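FAD dependent oxidoreductase domain-containing protein (Deinococcus radiodurans R1, PDB 3C4N) binds ADP and is probably an FAD-dependent oxidoreductase of the ETF-QO/FixC family, although its substrate and exact reaction are unknown. Local coordinates at residues 260-265 and 328-333. Residues are numbered along the deposited sequence; the frame is centred on the assembly and turned at random.
Sequences LDLLSG and VPALAG
L260 and L262 approach A330 from the end of strand 251-260 and the loop that follows it, a piece of chain that runs past the short 3-10 turn 329-331 with the nearest CA atoms, those of L262 and A330, still 8.1 Å apart. No backbone hydrogen bond spans that distance; instead the two leucine side chains reach the methyl and the carbonyl oxygen of A330, the centre of the contact. With an inverse gamma turn at D261 between them, closed by L262 N donating to L260 O at 2.9 Å, L260 and L262 both point toward the 3-10 turn, while D261 is directed elsewhere, its OD1 in a salt bridge with R259. L262 makes the closest approach: its CD1 meets the methyl CB of A330 at 3.5 Å. CG anti to the carbonyl carbon (chi1 -75°) and an extended second torsion carry CD1 to the alanine. L260 comes in differently, its fork spread over two parts of the same residue. CD1 rests 3.7 Å from A330 O, a van der Waals contact with the carbonyl, whereas CD2 stands more loosely beside A330 CB at 4.4 Å. The turn itself is held by L331 N bonded to V328 O and A332 N to P329 O, and L331 packs on L321 and L324 of helix 315-324. The contact joins the end of strand 251-260, paired through L260 with Y285 of strand 284-288, to the loop following helix 315-324, and L151 adds to the apolar cluster by touching both L262 and A330. Apolar contacts of methyls with a methyl and a carbonyl oxygen have little directionality: the contact rests on dispersion and the exclusion of water, while backbone hydrogen bonds tie D261 to G335 and A330 to L151.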
loop_
_atom_site.group_PDB
_atom_site.type_symbol
_atom_site.label_atom_id
_atom_site.label_comp_id
_atom_site.label_asym_id
_atom_site.label_seq_id
_atom_site.Cartn_x
_atom_site.Cartn_y
_atom_site.Cartn_z
ATOM N N LEU A 260 13.162 -10.126 28.101
ATOM C CA LEU A 260 13.652 -10.125 29.470
ATOM C C LEU A 260 13.103 -8.900 30.194
ATOM O O LEU A 260 13.578 -7.781 29.991
ATOM C CB LEU A 260 15.175 -10.080 29.491
ATOM C CG LEU A 260 15.806 -10.172 30.884
ATOM C CD1 LEU A 260 15.732 -11.607 31.402
ATOM C CD2 LEU A 260 17.249 -9.715 30.806
ATOM N N ASP A 261 12.108 -9.116 31.048
ATOM C CA ASP A 261 11.490 -8.019 31.767
ATOM C C ASP A 261 12.271 -7.532 32.973
ATOM O O ASP A 261 11.916 -7.822 34.111
ATOM C CB ASP A 261 10.076 -8.412 32.189
ATOM C CG ASP A 261 9.155 -8.613 31.003
ATOM O OD1 ASP A 261 8.890 -7.637 30.278
ATOM O OD2 ASP A 261 8.697 -9.750 30.790
ATOM N N LEU A 262 13.346 -6.800 32.717
ATOM C CA LEU A 262 14.157 -6.237 33.785
ATOM C C LEU A 262 14.441 -4.779 33.438
ATOM O O LEU A 262 14.652 -4.445 32.271
ATOM C CB LEU A 262 15.455 -7.025 33.951
ATOM C CG LEU A 262 15.270 -8.382 34.634
ATOM C CD1 LEU A 262 16.560 -9.157 34.606
ATOM C CD2 LEU A 262 14.815 -8.168 36.067
ATOM N N LEU A 263 14.425 -3.924 34.457
ATOM C CA LEU A 263 14.642 -2.490 34.299
ATOM C C LEU A 263 15.564 -2.105 33.156
ATOM O O LEU A 263 16.696 -2.570 33.076
ATOM C CB LEU A 263 15.188 -1.885 35.592
ATOM C CG LEU A 263 15.291 -0.356 35.605
ATOM C CD1 LEU A 263 13.905 0.236 35.384
ATOM C CD2 LEU A 263 15.855 0.130 36.954
ATOM N N SER A 264 15.075 -1.245 32.274
ATOM C CA SER A 264 15.876 -0.788 31.157
ATOM C C SER A 264 15.619 0.686 30.900
ATOM O O SER A 264 14.544 1.201 31.208
ATOM C CB SER A 264 15.550 -1.588 29.904
ATOM O OG SER A 264 16.167 -1.001 28.776
ATOM N N GLY A 265 16.613 1.361 30.330
ATOM C CA GLY A 265 16.471 2.777 30.044
ATOM C C GLY A 265 16.665 3.126 28.583
ATOM O O GLY A 265 17.090 2.298 27.783
ATOM N N VAL A 328 25.802 -13.967 33.733
ATOM C CA VAL A 328 24.672 -13.054 33.605
ATOM C C VAL A 328 23.489 -13.585 34.423
ATOM O O VAL A 328 22.531 -14.133 33.885
ATOM C CB VAL A 328 24.311 -12.912 32.115
ATOM C CG1 VAL A 328 23.236 -11.860 31.908
ATOM C CG2 VAL A 328 25.569 -12.562 31.341
ATOM N N PRO A 329 23.547 -13.406 35.750
ATOM C CA PRO A 329 22.509 -13.861 36.681
ATOM C C PRO A 329 21.085 -13.566 36.235
ATOM O O PRO A 329 20.169 -14.340 36.518
ATOM C CB PRO A 329 22.866 -13.139 37.978
ATOM C CG PRO A 329 24.357 -13.016 37.890
ATOM C CD PRO A 329 24.548 -12.582 36.452
ATOM N N ALA A 330 20.907 -12.447 35.543
ATOM C CA ALA A 330 19.593 -12.045 35.068
ATOM C C ALA A 330 18.940 -13.139 34.225
ATOM O O ALA A 330 17.722 -13.186 34.099
ATOM C CB ALA A 330 19.702 -10.750 34.260
ATOM N N LEU A 331 19.747 -14.017 33.647
ATOM C CA LEU A 331 19.202 -15.087 32.835
ATOM C C LEU A 331 18.667 -16.226 33.695
ATOM O O LEU A 331 18.037 -17.147 33.182
ATOM C CB LEU A 331 20.271 -15.617 31.875
ATOM C CG LEU A 331 20.359 -14.953 30.502
ATOM C CD1 LEU A 331 20.242 -13.436 30.614
ATOM C CD2 LEU A 331 21.657 -15.367 29.862
ATOM N N ALA A 332 18.900 -16.153 35.001
ATOM C CA ALA A 332 18.457 -17.197 35.913
ATOM C C ALA A 332 17.365 -16.772 36.886
ATOM O O ALA A 332 16.896 -17.588 37.681
ATOM C CB ALA A 332 19.644 -17.742 36.687
ATOM N N GLY A 333 16.948 -15.509 36.821
ATOM C CA GLY A 333 15.910 -15.017 37.720
ATOM C C GLY A 333 14.496 -15.102 37.169
ATOM O O GLY A 333 14.166 -16.021 36.418
#